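Long-range contacts in protein BA_2500 (Bacillus anthracis, PDB 4GUC), which is of unknown function but forms a small, beta-rich DUF5065 domain, probably related to the immunoglobulin-like E-set folds: residues Asn15-Leu19 against Tyr112-Phe116; Phe40-Thr46 against Asn83-Thr89; Thr46-Gly52 against Met104-Glu108; Ile53-Gln58 against His70-Tyr76. One frame throughout, in Å; residues are numbered along the deposited sequence.

Contacts 1, 3 and 4 all reach the mixed sheet, whereas contact 2 forms the separate antiparallel pair, with 40-46 and 83-89 packed against that sheet. Contacts 2 and 3, their centres about 12 Å apart, share Thr46, at which the chain leaves the pair. Contacts 2 and 4 meet in the interior, where Phe87 CG lies 3.5 Å from Val54 CG2 and Thr89 CG2 touches Ile75 CD1. Contact 4 adjoins contact 3 through Lys105 N, which probably bonds to Ile53 O. Contact 1 lies about 18 Å from contact 2, centre to centre, across the middle of the chain. No active site is known; bound glycerol, probably from the crystallisation liquor, lies about 4 Å from the side chains of Ile44 and of Leu106.

Contact 1: residues Asn15-Leu19 against Tyr112-Phe116; sequences NYFLL and YGGSF
Tyr16 and Leu19, in the first turn of helix 16-22, face Ser115 and Tyr112 across a gap that keeps the two backbones apart, with 8.7 Å between the CA atoms of Tyr16 and Ser115 and 7.9 Å between those of Leu19 and Tyr112. Side chains therefore span the distance. With CG turned away from its own nitrogen (chi1 -168°), Tyr16 reaches to the Gly114-Ser115 peptide, and its hydroxyl accepts the only hydrogen bond between the segments, from Ser115 N to OH at 3.0 Å, bent to 145°. The same OH lies in the plane of the Tyr112 ring at its edge, 3.9 Å from CE1. Leu19 and Tyr112 run antiparallel alongside one another, Leu19 CD2 coming to 3.9 Å from Tyr112 CD1, while Leu19 O stands above one face of that ring, toward its rim. Beyond the ring, Tyr112 OH bonds to His20 ND1, a second tie to the helix. Asn15 caps the helix start: its OD1 accepts from Leu18 N on an in-plane lone pair. The whole is an N-capped short helix packed on the irregular part of strand 109-119, in a domain consistent with an E-set beta-sandwich.

Contact 2: residues Phe40-Thr46 against Asn83-Thr89; sequences FDVTIYT and NYGRFVT
Ile44 O takes Gly85 N at 2.8 Å and is also approached by the CA-H of Tyr84, near one end of an antiparallel strand pair that forms its own layer, as one sheet of an immunoglobulin-like sandwich would. Paired backbone bonds recur at Val42 with Phe87 and at Phe40 with Thr89, and Thr46 N to Asn83 O extends the pattern past the end of strand 39-45. Alternation divides the residues cleanly. Phe40, Val42, Ile44, Phe87 and Thr89 turn inward, toward Val54, Ile75 and Met104 of the other sheet. Here Val42 CG2 lies near the plane of the Phe87 ring, at its edge, and 3.9 Å from Phe87 CB, while Ile44 CD1 reaches Phe87 CD2 at 4.1 Å. The Phe87 ring also leans back over its own strand, CE2 resting 3.8 Å from Gly85 CA.

On the outer side Arg86 holds Asp41 side-on: NE meets OD1 at 3.2 Å and NH2 meets OD2 at 3.0 Å, both bonds almost straight at 174°. The extended Arg86 chain delivers the guanidinium to the syn side of each oxygen, with the two planes only 25° apart, which fixes the rotation of both groups. Val88 CG2 packs alongside Asp41. At the end where Thr46 and Asn83 meet, the edge of Tyr45 points to the face of Tyr84 in a T-shaped pair, planes at 67°, with Tyr45 CD1 3.6 Å from Tyr84 CE1 and Tyr45 CA over the Tyr84 ring.

Contact 3: residues Thr46-Gly52 against Met104-Glu108; sequences TGGKDTG and MKLGE
The carboxylate of Asp50 has Gly107 CA over one face, 3.7 Å from Asp50 CG, and its OD2 is gripped on the syn side by Lys49 NZ, which stands somewhat out of the carboxylate plane toward the other face. This is where the connection that crosses from strand 39-45 to strand 53-59, and so from one sheet to the other, meets the tight turn of the hairpin 98-106/109-119. Gly107 and Glu108 have backbone angles close to those of a type II' turn.

Leu106 fills the concave side of the connecting loop. Its CG lies opposite the backbone N (chi1 -173°), and the two methyls divide: CD2 approaches Thr46 O at 3.4 Å, while CD1 reaches Gly52 N, also at 3.4 Å, and the CB atoms of Thr46 and Asp50. Thr46 CG2 adds a contact with the selenium of selenomethionine Met104 at 3.8 Å. No direct hydrogen bond joins the segments. Instead, a water donates to Thr51 O and accepts from Gly107 N. A second water donates to Lys105 O and only weakly to Thr51 O, while Gly52 CA makes a CA-H...O contact of 3.4 Å with Lys105 O.

Contact 4: residues Ile53-Gln58 against His70-Tyr76; sequences IVKIYQ and HRYKTIY
Strands 53-59 and 69-76 form a beta hairpin of the mixed sheet, interrupted by a classic bulge at Tyr72 and Lys73. Both of these residues face Ile56, whose carbonyl oxygen accepts two bonds, from Tyr72 N at 2.8 Å and from Lys73 N at a longer 3.3 Å. On one side of the bulge Val54 and Ile75 exchange backbone bonds; on the other Gln58 and His70 do the same, with the register shifted by one residue.

The face bearing Val54, Ile56 and Ile75 packs toward Phe87 and Thr89 of the opposing sheet. Ile56 CD1 and Ile75 CD1 meet at 4.1 Å, their side chains running at an angle. On the reverse face, Ile53 runs alongside the Tyr76 ring and brings CD1 to 3.7 Å from Tyr76 CE1. Lys55, extended beyond CG, and Arg71, bent at chi3 (63°), come together through their aliphatic parts, Lys55 CE 3.8 Å from Arg71 CD. Their charged ends converge on the Asp9 carboxylate, which also takes a bond from Tyr57 OH and so probably offsets the two positive charges.

At the bulge the Tyr72 ring reaches Gln58: Gln58 CB lies 3.6 Å from Tyr72 CE1, the amide and ring planes are inclined by 35°, and Gln58 NE2 is 2.9 Å from Tyr72 OH. Tyr72 OH is bonded to Asn96, Gln58 OE1 to Ser60 OG and Gln58 NE2 to Tyr100 OH. The arrangement is that of a bulged antiparallel hairpin whose Val54, Ile56 and Ile75 side chains pack against the other sheet, consistent with a beta-sandwich of the E-set type.

Contact 1: residues Asn15-Leu19 against Tyr112-Phe116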
# COMPACT_ATOMS: atom_id res chain seq x y z
N ASN A 15 10.81 -3.99 4.15
CA ASN A 15 11.65 -2.89 4.55
C ASN A 15 11.50 -1.81 3.48
O ASN A 15 11.58 -2.13 2.29
CB ASN A 15 13.08 -3.45 4.66
CG ASN A 15 14.07 -2.42 4.92
OD1 ASN A 15 14.49 -1.74 3.97
ND2 ASN A 15 14.57 -2.37 6.14
N TYR A 16 11.32 -0.55 3.90
CA TYR A 16 11.09 0.54 2.95
C TYR A 16 12.27 0.71 1.99
O TYR A 16 12.06 0.92 0.80
CB TYR A 16 10.66 1.85 3.60
CG TYR A 16 10.18 2.85 2.58
CD1 TYR A 16 8.84 2.84 2.16
CD2 TYR A 16 11.03 3.76 1.99
CE1 TYR A 16 8.38 3.72 1.21
CE2 TYR A 16 10.58 4.63 1.05
CZ TYR A 16 9.26 4.63 0.64
OH TYR A 16 8.81 5.52 -0.33
N PHE A 17 13.50 0.67 2.47
CA PHE A 17 14.65 0.80 1.58
C PHE A 17 14.57 -0.25 0.46
O PHE A 17 14.74 0.06 -0.72
CB PHE A 17 15.98 0.66 2.33
CG PHE A 17 17.18 0.81 1.44
CD1 PHE A 17 17.82 2.03 1.30
CD2 PHE A 17 17.67 -0.27 0.72
CE1 PHE A 17 18.93 2.15 0.47
CE2 PHE A 17 18.77 -0.14 -0.11
CZ PHE A 17 19.38 1.08 -0.24
N LEU A 18 14.30 -1.51 0.82
CA LEU A 18 14.24 -2.56 -0.19
C LEU A 18 13.07 -2.39 -1.13
O LEU A 18 13.22 -2.58 -2.35
CB LEU A 18 14.29 -3.94 0.47
CG LEU A 18 15.65 -4.34 1.10
CD1 LEU A 18 15.50 -5.70 1.80
CD2 LEU A 18 16.75 -4.39 0.06
N LEU A 19 11.94 -1.97 -0.60
CA LEU A 19 10.75 -1.72 -1.43
C LEU A 19 11.07 -0.64 -2.46
O LEU A 19 10.86 -0.80 -3.67
CB LEU A 19 9.57 -1.28 -0.54
CG LEU A 19 8.27 -0.97 -1.28
CD1 LEU A 19 7.66 -2.29 -1.82
CD2 LEU A 19 7.30 -0.18 -0.42
N TYR A 112 4.37 0.31 -5.93
CA TYR A 112 4.11 1.12 -4.74
C TYR A 112 3.88 2.56 -5.14
O TYR A 112 4.19 2.94 -6.27
CB TYR A 112 5.23 0.95 -3.71
CG TYR A 112 6.51 1.66 -4.02
CD1 TYR A 112 7.08 2.59 -3.14
CD2 TYR A 112 7.17 1.44 -5.23
CE1 TYR A 112 8.26 3.27 -3.46
CE2 TYR A 112 8.34 2.09 -5.53
CZ TYR A 112 8.87 3.03 -4.66
OH TYR A 112 10.04 3.66 -5.03
N GLY A 113 3.34 3.36 -4.23
CA GLY A 113 3.05 4.76 -4.49
C GLY A 113 3.90 5.75 -3.70
O GLY A 113 3.62 6.96 -3.73
N GLY A 114 4.97 5.25 -3.09
CA GLY A 114 5.86 6.04 -2.26
C GLY A 114 5.22 6.33 -0.90
O GLY A 114 3.99 6.31 -0.74
N SER A 115 6.03 6.66 0.09
CA SER A 115 5.48 6.97 1.39
C SER A 115 4.61 8.23 1.42
O SER A 115 4.75 9.13 0.60
CB SER A 115 6.64 7.09 2.38
OG SER A 115 7.52 8.13 1.99
N PHE A 116 3.73 8.32 2.42
CA PHE A 116 2.84 9.46 2.63
C PHE A 116 2.49 9.52 4.11
O PHE A 116 2.70 8.55 4.84
CB PHE A 116 1.55 9.40 1.79
CG PHE A 116 0.67 8.18 2.05
CD1 PHE A 116 0.91 7.00 1.37
CD2 PHE A 116 -0.41 8.24 2.93
CE1 PHE A 116 0.13 5.89 1.60
CE2 PHE A 116 -1.17 7.10 3.16
CZ PHE A 116 -0.91 5.93 2.45

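Contact 2: residues Phe40-Thr46 against Asn83-Thr89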
# COMPACT_ATOMS: atom_id res chain seq x y z
N PHE A 40 -9.12 6.39 0.97
CA PHE A 40 -8.08 5.96 0.01
C PHE A 40 -8.92 5.35 -1.11
O PHE A 40 -9.70 4.44 -0.85
CB PHE A 40 -7.18 4.93 0.68
CG PHE A 40 -6.16 4.31 -0.22
CD1 PHE A 40 -4.87 4.82 -0.33
CD2 PHE A 40 -6.49 3.20 -0.97
CE1 PHE A 40 -3.93 4.23 -1.17
CE2 PHE A 40 -5.53 2.60 -1.81
CZ PHE A 40 -4.26 3.12 -1.89
N ASP A 41 -8.76 5.81 -2.36
CA ASP A 41 -9.59 5.28 -3.46
C ASP A 41 -8.81 5.45 -4.74
O ASP A 41 -8.64 6.57 -5.23
CB ASP A 41 -10.94 6.01 -3.43
CG ASP A 41 -11.96 5.52 -4.48
OD1 ASP A 41 -11.65 4.70 -5.37
OD2 ASP A 41 -13.15 5.96 -4.39
N VAL A 42 -8.31 4.34 -5.26
CA VAL A 42 -7.51 4.31 -6.48
C VAL A 42 -7.98 3.30 -7.51
O VAL A 42 -8.50 2.25 -7.16
CB VAL A 42 -6.02 4.01 -6.14
CG1 VAL A 42 -5.49 5.06 -5.11
CG2 VAL A 42 -5.83 2.63 -5.56
N THR A 43 -7.77 3.61 -8.79
CA THR A 43 -8.12 2.71 -9.91
C THR A 43 -6.81 2.49 -10.67
O THR A 43 -6.17 3.47 -11.08
CB THR A 43 -9.23 3.23 -10.82
OG1 THR A 43 -10.44 3.30 -10.06
CG2 THR A 43 -9.46 2.28 -12.02
N ILE A 44 -6.45 1.24 -10.93
CA ILE A 44 -5.17 0.88 -11.54
C ILE A 44 -5.31 -0.18 -12.60
O ILE A 44 -6.07 -1.16 -12.41
CB ILE A 44 -4.29 0.24 -10.40
CG1 ILE A 44 -4.22 1.16 -9.17
CG2 ILE A 44 -2.90 -0.05 -10.92
CD1 ILE A 44 -3.48 0.60 -7.97
N TYR A 45 -4.62 -0.03 -13.73
CA TYR A 45 -4.61 -1.07 -14.75
C TYR A 45 -3.86 -2.29 -14.21
O TYR A 45 -2.69 -2.16 -13.80
CB TYR A 45 -3.94 -0.60 -16.04
CG TYR A 45 -3.70 -1.72 -17.04
CD1 TYR A 45 -4.76 -2.34 -17.70
CD2 TYR A 45 -2.39 -2.14 -17.36
CE1 TYR A 45 -4.57 -3.33 -18.59
CE2 TYR A 45 -2.20 -3.14 -18.28
CZ TYR A 45 -3.29 -3.73 -18.92
OH TYR A 45 -3.08 -4.74 -19.86
N THR A 46 -4.46 -3.48 -14.24
CA THR A 46 -3.82 -4.68 -13.71
C THR A 46 -3.62 -5.83 -14.70
O THR A 46 -3.18 -6.92 -14.36
CB THR A 46 -4.54 -5.13 -12.46
OG1 THR A 46 -5.94 -5.25 -12.70
CG2 THR A 46 -4.37 -4.10 -11.31
N ASN A 83 -9.97 -5.74 -16.54
CA ASN A 83 -8.52 -5.62 -16.51
C ASN A 83 -7.97 -4.46 -15.64
O ASN A 83 -6.80 -4.11 -15.74
CB ASN A 83 -7.89 -5.63 -17.90
CG ASN A 83 -7.97 -6.95 -18.62
OD1 ASN A 83 -8.48 -7.94 -18.09
ND2 ASN A 83 -7.42 -6.99 -19.84
N TYR A 84 -8.84 -3.89 -14.82
CA TYR A 84 -8.44 -2.85 -13.90
C TYR A 84 -8.91 -3.25 -12.50
O TYR A 84 -9.75 -4.13 -12.35
CB TYR A 84 -9.03 -1.46 -14.25
CG TYR A 84 -8.40 -0.77 -15.45
CD1 TYR A 84 -8.53 -1.30 -16.73
CD2 TYR A 84 -7.79 0.47 -15.32
CE1 TYR A 84 -8.00 -0.68 -17.83
CE2 TYR A 84 -7.24 1.13 -16.44
CZ TYR A 84 -7.35 0.53 -17.68
OH TYR A 84 -6.85 1.12 -18.81
N GLY A 85 -8.31 -2.65 -11.50
CA GLY A 85 -8.69 -2.86 -10.11
C GLY A 85 -9.03 -1.55 -9.43
O GLY A 85 -8.38 -0.53 -9.69
N ARG A 86 -10.04 -1.56 -8.55
CA ARG A 86 -10.41 -0.37 -7.78
C ARG A 86 -10.20 -0.78 -6.32
O ARG A 86 -10.74 -1.78 -5.88
CB ARG A 86 -11.86 0.07 -8.00
CG ARG A 86 -12.19 1.31 -7.22
CD ARG A 86 -13.64 1.62 -7.28
NE ARG A 86 -13.94 2.80 -6.48
CZ ARG A 86 -15.17 3.18 -6.17
NH1 ARG A 86 -16.20 2.45 -6.56
NH2 ARG A 86 -15.36 4.26 -5.41
N PHE A 87 -9.41 0.01 -5.58
CA PHE A 87 -9.05 -0.27 -4.17
C PHE A 87 -9.49 0.90 -3.31
O PHE A 87 -8.96 2.01 -3.46
CB PHE A 87 -7.54 -0.56 -4.08
CG PHE A 87 -7.10 -1.68 -5.03
CD1 PHE A 87 -7.21 -3.02 -4.67
CD2 PHE A 87 -6.64 -1.40 -6.30
CE1 PHE A 87 -6.87 -4.01 -5.53
CE2 PHE A 87 -6.29 -2.43 -7.17
CZ PHE A 87 -6.41 -3.73 -6.80
N VAL A 88 -10.46 0.64 -2.43
CA VAL A 88 -11.07 1.67 -1.61
C VAL A 88 -11.12 1.32 -0.14
O VAL A 88 -11.54 0.21 0.22
CB VAL A 88 -12.57 1.86 -2.07
CG1 VAL A 88 -13.24 3.00 -1.30
CG2 VAL A 88 -12.66 2.15 -3.56
N THR A 89 -10.66 2.21 0.73
CA THR A 89 -10.77 1.92 2.16
C THR A 89 -10.79 3.26 2.93
O THR A 89 -10.08 4.19 2.56
CB THR A 89 -9.63 0.98 2.64
OG1 THR A 89 -10.03 0.29 3.82
CG2 THR A 89 -8.33 1.72 2.90

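Contact 3: residues Thr46-Gly52 against Met104-Glu108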
# COMPACT_ATOMS: atom_id res chain seq x y z
N THR A 46 -4.46 -3.48 -14.24
CA THR A 46 -3.82 -4.68 -13.71
C THR A 46 -3.62 -5.83 -14.70
O THR A 46 -3.18 -6.92 -14.36
CB THR A 46 -4.54 -5.13 -12.46
OG1 THR A 46 -5.94 -5.25 -12.70
CG2 THR A 46 -4.37 -4.10 -11.31
N GLY A 47 -3.93 -5.59 -15.96
CA GLY A 47 -3.67 -6.58 -16.98
C GLY A 47 -4.68 -7.69 -17.17
O GLY A 47 -5.70 -7.72 -16.52
N GLY A 48 -4.33 -8.63 -18.04
CA GLY A 48 -5.21 -9.72 -18.40
C GLY A 48 -4.92 -11.10 -17.92
O GLY A 48 -5.44 -12.06 -18.50
N LYS A 49 -4.14 -11.24 -16.86
CA LYS A 49 -3.86 -12.59 -16.35
C LYS A 49 -3.78 -12.74 -14.82
O LYS A 49 -3.87 -13.85 -14.33
CB LYS A 49 -2.63 -13.19 -17.01
CG LYS A 49 -1.35 -12.58 -16.63
CD LYS A 49 -0.18 -13.28 -17.36
CE LYS A 49 1.18 -12.70 -16.94
NZ LYS A 49 1.48 -12.92 -15.47
N ASP A 50 -3.70 -11.63 -14.09
CA ASP A 50 -3.64 -11.61 -12.63
C ASP A 50 -4.53 -10.51 -12.08
O ASP A 50 -4.75 -9.50 -12.74
CB ASP A 50 -2.20 -11.32 -12.16
CG ASP A 50 -1.23 -12.45 -12.44
OD1 ASP A 50 -1.47 -13.56 -11.94
OD2 ASP A 50 -0.20 -12.18 -13.09
N THR A 51 -5.05 -10.69 -10.88
CA THR A 51 -5.87 -9.71 -10.18
C THR A 51 -5.01 -9.13 -9.05
O THR A 51 -4.34 -9.89 -8.34
CB THR A 51 -7.26 -10.31 -9.72
OG1 THR A 51 -8.08 -10.52 -10.90
CG2 THR A 51 -7.98 -9.34 -8.79
N GLY A 52 -4.96 -7.81 -8.89
CA GLY A 52 -4.13 -7.24 -7.84
C GLY A 52 -4.78 -7.12 -6.49
O GLY A 52 -5.99 -7.19 -6.33
N MSE A 104 1.06 -2.72 -4.08
CA MSE A 104 0.24 -3.64 -4.83
C MSE A 104 1.03 -4.84 -5.27
O MSE A 104 2.16 -4.70 -5.78
CB MSE A 104 -0.39 -2.98 -6.06
CG MSE A 104 -1.37 -3.92 -6.82
SE MSE A 104 -2.29 -3.19 -8.32
CE MSE A 104 -0.80 -3.01 -9.50
N LYS A 105 0.49 -6.03 -5.02
CA LYS A 105 1.08 -7.28 -5.49
C LYS A 105 0.22 -7.68 -6.70
O LYS A 105 -1.02 -7.74 -6.61
CB LYS A 105 1.05 -8.37 -4.45
CG LYS A 105 1.68 -9.71 -4.96
CD LYS A 105 1.71 -10.72 -3.88
CE LYS A 105 2.31 -12.06 -4.30
NZ LYS A 105 1.48 -12.76 -5.33
N LEU A 106 0.87 -7.98 -7.83
CA LEU A 106 0.16 -8.37 -9.06
C LEU A 106 0.99 -9.50 -9.61
O LEU A 106 2.06 -9.30 -10.18
CB LEU A 106 0.07 -7.22 -10.04
CG LEU A 106 -0.76 -7.44 -11.29
CD1 LEU A 106 -2.24 -7.63 -10.93
CD2 LEU A 106 -0.57 -6.26 -12.25
N GLY A 107 0.52 -10.72 -9.43
CA GLY A 107 1.33 -11.87 -9.86
C GLY A 107 2.58 -11.90 -8.99
O GLY A 107 2.51 -11.73 -7.78
N GLU A 108 3.75 -12.06 -9.61
CA GLU A 108 5.01 -12.11 -8.87
C GLU A 108 5.65 -10.72 -8.74
O GLU A 108 6.74 -10.60 -8.16
CB GLU A 108 6.02 -12.98 -9.64
CG GLU A 108 5.63 -14.41 -9.88
CD GLU A 108 5.65 -15.27 -8.63
OE1 GLU A 108 5.93 -14.72 -7.53
OE2 GLU A 108 5.43 -16.51 -8.74
O HOH W 1 -1.96 -11.46 -8.33
O HOH W 2 -2.08 -10.24 -5.85

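Contact 4: residues Ile53-Gln58 against His70-Tyr76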
# COMPACT_ATOMS: atom_id res chain seq x y z
N ILE A 53 -3.92 -6.98 -5.47
CA ILE A 53 -4.30 -6.77 -4.07
C ILE A 53 -3.42 -5.62 -3.60
O ILE A 53 -2.22 -5.56 -3.92
CB ILE A 53 -4.01 -8.01 -3.19
CG1 ILE A 53 -4.83 -9.24 -3.66
CG2 ILE A 53 -4.28 -7.72 -1.70
CD1 ILE A 53 -4.47 -10.50 -2.91
N VAL A 54 -3.99 -4.71 -2.82
CA VAL A 54 -3.24 -3.58 -2.27
C VAL A 54 -3.21 -3.64 -0.74
O VAL A 54 -4.21 -3.98 -0.11
CB VAL A 54 -3.88 -2.23 -2.69
CG1 VAL A 54 -3.30 -1.04 -1.86
CG2 VAL A 54 -3.76 -2.02 -4.18
N LYS A 55 -2.05 -3.40 -0.15
CA LYS A 55 -1.91 -3.31 1.27
C LYS A 55 -1.38 -1.93 1.64
O LYS A 55 -0.60 -1.34 0.89
CB LYS A 55 -0.90 -4.34 1.80
CG LYS A 55 -1.37 -5.77 1.85
CD LYS A 55 -0.29 -6.75 2.24
CE LYS A 55 -0.81 -8.16 2.29
NZ LYS A 55 0.36 -9.05 2.61
N ILE A 56 -1.85 -1.41 2.77
CA ILE A 56 -1.38 -0.19 3.37
C ILE A 56 -0.51 -0.62 4.58
O ILE A 56 -0.99 -1.33 5.46
CB ILE A 56 -2.49 0.76 3.84
CG1 ILE A 56 -3.35 1.21 2.63
CG2 ILE A 56 -1.88 1.96 4.56
CD1 ILE A 56 -4.48 2.18 2.96
N TYR A 57 0.77 -0.26 4.55
CA TYR A 57 1.70 -0.54 5.62
C TYR A 57 2.14 0.75 6.30
O TYR A 57 2.28 1.79 5.67
CB TYR A 57 2.99 -1.15 5.09
CG TYR A 57 2.96 -2.52 4.43
CD1 TYR A 57 3.24 -3.68 5.15
CD2 TYR A 57 2.74 -2.67 3.06
CE1 TYR A 57 3.27 -4.93 4.55
CE2 TYR A 57 2.76 -3.91 2.46
CZ TYR A 57 3.05 -5.04 3.19
OH TYR A 57 3.10 -6.23 2.51
N GLN A 58 2.39 0.67 7.61
CA GLN A 58 2.94 1.78 8.35
C GLN A 58 4.47 1.58 8.36
O GLN A 58 4.98 0.46 8.49
CB GLN A 58 2.44 1.79 9.80
CG GLN A 58 2.95 2.96 10.59
CD GLN A 58 2.63 2.84 12.07
OE1 GLN A 58 3.47 2.35 12.82
NE2 GLN A 58 1.41 3.15 12.45
N HIS A 70 4.72 -2.44 8.52
CA HIS A 70 3.76 -3.17 9.34
C HIS A 70 2.41 -3.05 8.69
O HIS A 70 1.89 -1.94 8.51
CB HIS A 70 3.81 -2.54 10.73
CG HIS A 70 5.21 -2.43 11.25
ND1 HIS A 70 5.92 -3.52 11.72
CD2 HIS A 70 6.06 -1.37 11.32
CE1 HIS A 70 7.13 -3.13 12.08
NE2 HIS A 70 7.24 -1.83 11.85
N ARG A 71 1.80 -4.17 8.33
CA ARG A 71 0.52 -4.15 7.64
C ARG A 71 -0.64 -3.62 8.46
O ARG A 71 -0.87 -4.08 9.58
CB ARG A 71 0.17 -5.57 7.16
CG ARG A 71 -1.07 -5.59 6.21
CD ARG A 71 -1.52 -6.97 5.82
NE ARG A 71 -1.98 -7.76 6.96
CZ ARG A 71 -1.26 -8.69 7.61
NH1 ARG A 71 -0.03 -9.02 7.23
NH2 ARG A 71 -1.79 -9.32 8.65
N TYR A 72 -1.33 -2.61 7.95
CA TYR A 72 -2.51 -2.03 8.58
C TYR A 72 -3.80 -2.43 7.87
O TYR A 72 -4.86 -2.48 8.51
CB TYR A 72 -2.43 -0.49 8.71
CG TYR A 72 -1.84 -0.06 10.04
CD1 TYR A 72 -0.54 -0.40 10.40
CD2 TYR A 72 -2.59 0.69 10.94
CE1 TYR A 72 -0.02 -0.05 11.64
CE2 TYR A 72 -2.06 1.09 12.17
CZ TYR A 72 -0.78 0.72 12.50
OH TYR A 72 -0.24 1.10 13.73
N LYS A 73 -3.74 -2.70 6.58
CA LYS A 73 -4.96 -3.06 5.85
C LYS A 73 -4.65 -3.80 4.58
O LYS A 73 -3.66 -3.49 3.92
CB LYS A 73 -5.73 -1.79 5.47
CG LYS A 73 -7.19 -1.99 5.09
CD LYS A 73 -8.02 -2.40 6.31
CE LYS A 73 -9.48 -2.65 5.98
NZ LYS A 73 -10.24 -2.99 7.23
N THR A 74 -5.50 -4.77 4.22
CA THR A 74 -5.41 -5.53 2.96
C THR A 74 -6.69 -5.12 2.23
O THR A 74 -7.80 -5.22 2.79
CB THR A 74 -5.37 -7.05 3.16
OG1 THR A 74 -4.23 -7.36 3.96
CG2 THR A 74 -5.27 -7.73 1.82
N ILE A 75 -6.56 -4.66 1.00
CA ILE A 75 -7.69 -4.17 0.22
C ILE A 75 -7.83 -4.96 -1.08
O ILE A 75 -6.89 -5.08 -1.89
CB ILE A 75 -7.49 -2.68 -0.16
CG1 ILE A 75 -7.00 -1.83 1.03
CG2 ILE A 75 -8.77 -2.11 -0.77
CD1 ILE A 75 -6.71 -0.34 0.67
N TYR A 76 -9.02 -5.52 -1.30
CA TYR A 76 -9.31 -6.26 -2.54
C TYR A 76 -9.96 -5.37 -3.57
O TYR A 76 -10.48 -4.32 -3.25
CB TYR A 76 -10.14 -7.51 -2.26
CG TYR A 76 -9.31 -8.60 -1.62
CD1 TYR A 76 -8.76 -9.60 -2.40
CD2 TYR A 76 -9.03 -8.59 -0.27
CE1 TYR A 76 -7.99 -10.60 -1.86
CE2 TYR A 76 -8.23 -9.60 0.30
CZ TYR A 76 -7.72 -10.58 -0.52
OH TYR A 76 -6.93 -11.60 0.00